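Local coordinates for putative phosphohistidine phosphatase SixA (Agrobacterium tumefaciens, PDB 2RFL), which probably acts as a phosphatase of the histidine phosphatase superfamily, perhaps removing phosphate from phosphohistidine in other proteins, at residues A[89-101]-A[112-126]. Numbering follows the deposited sequence.
Sequences MYNARSETYLSLI and LVGHNPTMEATLEAM
Tyr97 is the bump of this contact: its ring lies between Thr118 of helix 118-126 and Met89 of its own segment, while the end of strand 112-114 meets the side chain at CB and OH; strand and helix are consecutive elements of the alpha-beta-alpha sandwich of a histidine phosphatase. Thr118 closes one face, with CG2 standing 3.6 Å from the centroid of the Tyr97 ring and almost on the ring normal, a CH-pi contact. Over the opposite face comes Met89, a selenomethionine whose chain bends at its last torsion (chi3 90°) and lays CE above the ring centre. The selenium of Met119, also a selenomethionine, sits at the ring's edge in a Met-aromatic contact. Gly114, lacking a side chain, lets the phenol come in close, with Tyr97 OH 3.6 Å from Gly114 CA.

That hydroxyl is well gripped. The His115 backbone N donates to Tyr97 OH over 3.1 Å in a nearly straight bond (174°), and a water that donates to the same oxygen also bonds Thr118 OG1, so the water bridges the two side chains. Tyr97 occupies the N-cap position of helix 98-101. Leu112 CD1 packs against both Tyr97 CB and Ile101 CG1, the latter 3.8 Å away.

Farther out, the Tyr90 edge leans toward the face of His115 in an offset edge-to-face pair, centroids 5.4 Å apart and planes at 62°. His115 NE2 is hydrogen-bonded to Ser61 and its ring meets that of His16, while Tyr90 OH reaches Asp28; paired histidines of this kind are consistent with the phosphate pocket of the superfamily. On the helix side, the Ala121 methyl faces the Glu95 carbonyl, and Thr96 CG2 lies 3.9 Å from Ala121 CB. The next residue, Thr122, accepts the Tyr97 backbone N-H at OG1, with 3.1 Å between N and OG1.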
loop_
_atom_site.group_PDB
_atom_site.type_symbol
_atom_site.label_atom_id
_atom_site.label_comp_id
_atom_site.label_asym_id
_atom_site.label_seq_id
_atom_site.Cartn_x
_atom_site.Cartn_y
_atom_site.Cartn_z
HETATM N N MSE A 89 -7.235 0.703 10.326
HETATM C CA MSE A 89 -6.865 0.166 9.022
HETATM C C MSE A 89 -6.814 -1.358 9.049
HETATM O O MSE A 89 -6.775 -2.006 8.003
HETATM C CB MSE A 89 -5.514 0.729 8.575
HETATM C CG MSE A 89 -5.607 2.068 7.861
HETATM SE SE MSE A 89 -3.896 2.646 7.124
HETATM C CE MSE A 89 -4.039 1.836 5.356
ATOM N N TYR A 90 -6.816 -1.925 10.252
ATOM C CA TYR A 90 -6.961 -3.365 10.420
ATOM C C TYR A 90 -8.412 -3.746 10.690
ATOM O O TYR A 90 -9.063 -3.172 11.564
ATOM C CB TYR A 90 -6.066 -3.864 11.557
ATOM C CG TYR A 90 -6.253 -5.327 11.886
ATOM C CD1 TYR A 90 -5.703 -6.316 11.083
ATOM C CD2 TYR A 90 -6.982 -5.720 13.002
ATOM C CE1 TYR A 90 -5.872 -7.656 11.381
ATOM C CE2 TYR A 90 -7.156 -7.056 13.308
ATOM C CZ TYR A 90 -6.599 -8.020 12.494
ATOM O OH TYR A 90 -6.770 -9.352 12.795
ATOM N N ASN A 91 -8.915 -4.717 9.934
ATOM C CA ASN A 91 -10.333 -5.052 9.960
ATOM C C ASN A 91 -11.219 -3.818 9.826
ATOM O O ASN A 91 -12.014 -3.512 10.714
ATOM C CB ASN A 91 -10.682 -5.812 11.241
ATOM C CG ASN A 91 -11.682 -6.927 11.005
ATOM O OD1 ASN A 91 -11.335 -7.985 10.478
ATOM N ND2 ASN A 91 -12.930 -6.695 11.394
ATOM N N ALA A 92 -11.076 -3.112 8.708
ATOM C CA ALA A 92 -11.728 -1.820 8.530
ATOM C C ALA A 92 -13.237 -1.979 8.382
ATOM O O ALA A 92 -13.715 -2.950 7.796
ATOM C CB ALA A 92 -11.147 -1.096 7.324
ATOM N N ARG A 93 -13.983 -1.025 8.941
ATOM C CA ARG A 93 -15.407 -0.909 8.686
ATOM C C ARG A 93 -15.772 -0.503 7.284
ATOM O O ARG A 93 -16.870 -0.702 6.845
ATOM C CB ARG A 93 -16.216 -0.184 9.778
ATOM C CG ARG A 93 -15.542 0.791 10.699
ATOM C CD ARG A 93 -16.222 0.916 12.109
ATOM N NE ARG A 93 -17.708 0.927 12.168
ATOM C CZ ARG A 93 -18.460 1.058 13.274
ATOM N NH1 ARG A 93 -17.895 1.201 14.464
ATOM N NH2 ARG A 93 -19.780 1.050 13.195
ATOM N N SER A 94 -14.800 0.024 6.566
ATOM C CA SER A 94 -15.064 0.622 5.278
ATOM C C SER A 94 -14.686 -0.341 4.179
ATOM O O SER A 94 -13.873 -1.236 4.389
ATOM C CB SER A 94 -14.305 1.943 5.153
ATOM O OG SER A 94 -13.109 1.891 5.910
ATOM N N GLU A 95 -15.298 -0.181 3.011
ATOM C CA GLU A 95 -14.921 -1.016 1.901
ATOM C C GLU A 95 -13.608 -0.530 1.298
ATOM O O GLU A 95 -12.910 -1.295 0.617
ATOM C CB GLU A 95 -16.031 -1.098 0.847
ATOM C CG GLU A 95 -16.618 0.261 0.476
ATOM C CD GLU A 95 -17.837 0.159 -0.396
ATOM O OE1 GLU A 95 -17.735 -0.588 -1.395
ATOM O OE2 GLU A 95 -18.869 0.834 -0.084
ATOM N N THR A 96 -13.269 0.731 1.552
ATOM C CA THR A 96 -12.054 1.328 0.982
ATOM C C THR A 96 -11.208 2.173 1.958
ATOM O O THR A 96 -11.544 2.355 3.130
ATOM C CB THR A 96 -12.340 2.093 -0.332
ATOM O OG1 THR A 96 -13.011 3.315 -0.036
ATOM C CG2 THR A 96 -13.199 1.248 -1.267
ATOM N N TYR A 97 -10.062 2.606 1.469
ATOM C CA TYR A 97 -9.252 3.536 2.228
ATOM C C TYR A 97 -9.313 4.945 1.610
ATOM O O TYR A 97 -8.501 5.795 1.933
ATOM C CB TYR A 97 -7.806 3.044 2.330
ATOM C CG TYR A 97 -7.566 1.755 3.089
ATOM C CD1 TYR A 97 -7.982 1.582 4.435
ATOM C CD2 TYR A 97 -6.889 0.716 2.469
ATOM C CE1 TYR A 97 -7.724 0.382 5.114
ATOM C CE2 TYR A 97 -6.596 -0.443 3.119
ATOM C CZ TYR A 97 -6.995 -0.630 4.433
ATOM O OH TYR A 97 -6.669 -1.862 5.013
ATOM N N LEU A 98 -10.247 5.171 0.695
ATOM C CA LEU A 98 -10.322 6.445 -0.053
ATOM C C LEU A 98 -10.353 7.756 0.799
ATOM O O LEU A 98 -9.899 8.788 0.394
ATOM C CB LEU A 98 -11.506 6.410 -1.024
ATOM C CG LEU A 98 -11.081 5.984 -2.426
ATOM C CD1 LEU A 98 -12.223 5.341 -3.174
ATOM C CD2 LEU A 98 -10.531 7.153 -3.230
ATOM N N SER A 99 -10.961 7.684 1.961
ATOM C CA SER A 99 -11.073 8.804 2.847
ATOM C C SER A 99 -9.731 9.152 3.505
ATOM O O SER A 99 -9.409 10.321 3.678
ATOM C CB SER A 99 -12.120 8.461 3.870
ATOM O OG SER A 99 -13.352 8.310 3.202
ATOM N N LEU A 100 -8.935 8.152 3.841
ATOM C CA LEU A 100 -7.561 8.398 4.284
ATOM C C LEU A 100 -6.693 9.167 3.264
ATOM O O LEU A 100 -5.875 10.041 3.619
ATOM C CB LEU A 100 -6.913 7.080 4.589
ATOM C CG LEU A 100 -7.435 6.391 5.826
ATOM C CD1 LEU A 100 -6.426 5.376 6.187
ATOM C CD2 LEU A 100 -7.574 7.399 6.931
ATOM N N ILE A 101 -6.900 8.822 2.001
ATOM C CA ILE A 101 -6.250 9.459 0.893
ATOM C C ILE A 101 -6.641 10.922 0.712
ATOM O O ILE A 101 -5.783 11.787 0.852
ATOM C CB ILE A 101 -6.390 8.640 -0.379
ATOM C CG1 ILE A 101 -5.596 7.341 -0.249
ATOM C CG2 ILE A 101 -5.817 9.405 -1.568
ATOM C CD1 ILE A 101 -5.881 6.346 -1.336
ATOM N N LEU A 112 -0.474 4.211 1.399
ATOM C CA LEU A 112 -1.222 3.457 2.366
ATOM C C LEU A 112 -0.653 2.054 2.497
ATOM O O LEU A 112 -0.344 1.433 1.501
ATOM C CB LEU A 112 -2.719 3.433 1.999
ATOM C CG LEU A 112 -3.475 4.762 1.880
ATOM C CD1 LEU A 112 -4.900 4.357 1.964
ATOM C CD2 LEU A 112 -3.210 5.890 2.956
ATOM N N VAL A 113 -0.532 1.558 3.729
ATOM C CA VAL A 113 -0.095 0.167 4.003
ATOM C C VAL A 113 -1.170 -0.593 4.829
ATOM O O VAL A 113 -1.273 -0.467 6.043
ATOM C CB VAL A 113 1.312 0.119 4.709
ATOM C CG1 VAL A 113 1.828 -1.343 4.949
ATOM C CG2 VAL A 113 2.327 0.932 3.937
ATOM N N GLY A 114 -1.968 -1.396 4.141
ATOM C CA GLY A 114 -3.043 -2.173 4.787
ATOM C C GLY A 114 -3.306 -3.471 4.057
ATOM O O GLY A 114 -2.395 -4.033 3.445
ATOM N N HIS A 115 -4.562 -3.919 4.105
ATOM C CA HIS A 115 -4.924 -5.312 3.812
ATOM C C HIS A 115 -6.024 -5.416 2.773
ATOM O O HIS A 115 -6.838 -4.508 2.635
ATOM C CB HIS A 115 -5.451 -6.069 5.064
ATOM C CG HIS A 115 -4.787 -5.715 6.350
ATOM N ND1 HIS A 115 -4.127 -6.648 7.119
ATOM C CD2 HIS A 115 -4.751 -4.561 7.060
ATOM C CE1 HIS A 115 -3.681 -6.086 8.227
ATOM N NE2 HIS A 115 -4.039 -4.815 8.213
ATOM N N ASN A 116 -6.034 -6.554 2.076
ATOM C CA ASN A 116 -7.175 -7.038 1.298
ATOM C C ASN A 116 -8.362 -7.394 2.217
ATOM O O ASN A 116 -8.140 -7.799 3.342
ATOM C CB ASN A 116 -6.751 -8.266 0.467
ATOM C CG ASN A 116 -6.238 -7.899 -0.937
ATOM O OD1 ASN A 116 -6.330 -6.751 -1.394
ATOM N ND2 ASN A 116 -5.718 -8.892 -1.634
ATOM N N PRO A 117 -9.622 -7.277 1.742
ATOM C CA PRO A 117 -10.143 -6.803 0.460
ATOM C C PRO A 117 -10.078 -5.291 0.324
ATOM O O PRO A 117 -10.186 -4.789 -0.795
ATOM C CB PRO A 117 -11.633 -7.189 0.498
ATOM C CG PRO A 117 -11.906 -7.741 1.764
ATOM C CD PRO A 117 -10.719 -7.706 2.635
ATOM N N THR A 118 -9.943 -4.580 1.447
ATOM C CA THR A 118 -9.927 -3.123 1.421
ATOM C C THR A 118 -8.914 -2.504 0.451
ATOM O O THR A 118 -9.210 -1.526 -0.201
ATOM C CB THR A 118 -9.697 -2.575 2.814
ATOM O OG1 THR A 118 -10.257 -3.495 3.750
ATOM C CG2 THR A 118 -10.331 -1.186 2.977
HETATM N N MSE A 119 -7.721 -3.065 0.375
HETATM C CA MSE A 119 -6.684 -2.539 -0.521
HETATM C C MSE A 119 -7.097 -2.688 -2.001
HETATM O O MSE A 119 -7.110 -1.704 -2.746
HETATM C CB MSE A 119 -5.308 -3.190 -0.223
HETATM C CG MSE A 119 -4.072 -2.399 -0.770
HETATM SE SE MSE A 119 -3.955 -0.463 -0.265
HETATM C CE MSE A 119 -3.715 -0.640 1.681
ATOM N N GLU A 120 -7.433 -3.924 -2.398
ATOM C CA GLU A 120 -7.982 -4.215 -3.741
ATOM C C GLU A 120 -9.205 -3.344 -4.054
ATOM O O GLU A 120 -9.306 -2.808 -5.153
ATOM C CB GLU A 120 -8.308 -5.715 -3.918
ATOM C CG GLU A 120 -8.229 -6.208 -5.377
ATOM C CD GLU A 120 -8.315 -7.756 -5.552
ATOM O OE1 GLU A 120 -7.789 -8.511 -4.700
ATOM O OE2 GLU A 120 -8.921 -8.220 -6.556
ATOM N N ALA A 121 -10.109 -3.169 -3.090
ATOM C CA ALA A 121 -11.289 -2.310 -3.313
ATOM C C ALA A 121 -10.965 -0.832 -3.576
ATOM O O ALA A 121 -11.565 -0.191 -4.425
ATOM C CB ALA A 121 -12.263 -2.447 -2.185
ATOM N N THR A 122 -9.989 -0.316 -2.858
ATOM C CA THR A 122 -9.466 1.009 -3.075
ATOM C C THR A 122 -8.907 1.251 -4.469
ATOM O O THR A 122 -9.180 2.289 -5.085
ATOM C CB THR A 122 -8.409 1.310 -2.016
ATOM O OG1 THR A 122 -8.907 0.843 -0.747
ATOM C CG2 THR A 122 -8.137 2.797 -1.963
ATOM N N LEU A 123 -8.118 0.315 -4.977
ATOM C CA LEU A 123 -7.590 0.473 -6.338
ATOM C C LEU A 123 -8.729 0.415 -7.318
ATOM O O LEU A 123 -8.790 1.234 -8.237
ATOM C CB LEU A 123 -6.547 -0.607 -6.645
ATOM C CG LEU A 123 -5.849 -0.655 -8.003
ATOM C CD1 LEU A 123 -5.181 0.692 -8.289
ATOM C CD2 LEU A 123 -4.835 -1.813 -8.062
ATOM N N GLU A 124 -9.648 -0.534 -7.100
ATOM C CA GLU A 124 -10.809 -0.703 -7.956
ATOM C C GLU A 124 -11.579 0.629 -8.029
ATOM O O GLU A 124 -11.871 1.119 -9.115
ATOM C CB GLU A 124 -11.709 -1.896 -7.506
ATOM C CG GLU A 124 -12.799 -2.288 -8.528
ATOM C CD GLU A 124 -13.975 -3.151 -7.986
ATOM O OE1 GLU A 124 -14.089 -3.410 -6.757
ATOM O OE2 GLU A 124 -14.811 -3.566 -8.828
ATOM N N ALA A 125 -11.859 1.214 -6.860
ATOM C CA ALA A 125 -12.571 2.503 -6.730
ATOM C C ALA A 125 -11.996 3.585 -7.599
ATOM O O ALA A 125 -12.733 4.421 -8.092
ATOM C CB ALA A 125 -12.558 2.965 -5.286
HETATM N N MSE A 126 -10.677 3.540 -7.788
HETATM C CA MSE A 126 -9.896 4.563 -8.480
HETATM C C MSE A 126 -9.697 4.311 -9.989
HETATM O O MSE A 126 -9.700 5.244 -10.751
HETATM C CB MSE A 126 -8.534 4.747 -7.802
HETATM C CG MSE A 126 -8.526 5.065 -6.312
HETATM SE SE MSE A 126 -6.684 4.938 -5.491
HETATM C CE MSE A 126 -7.220 5.438 -3.714
HETATM O O HOH W 1 -8.711 -3.742 5.989
#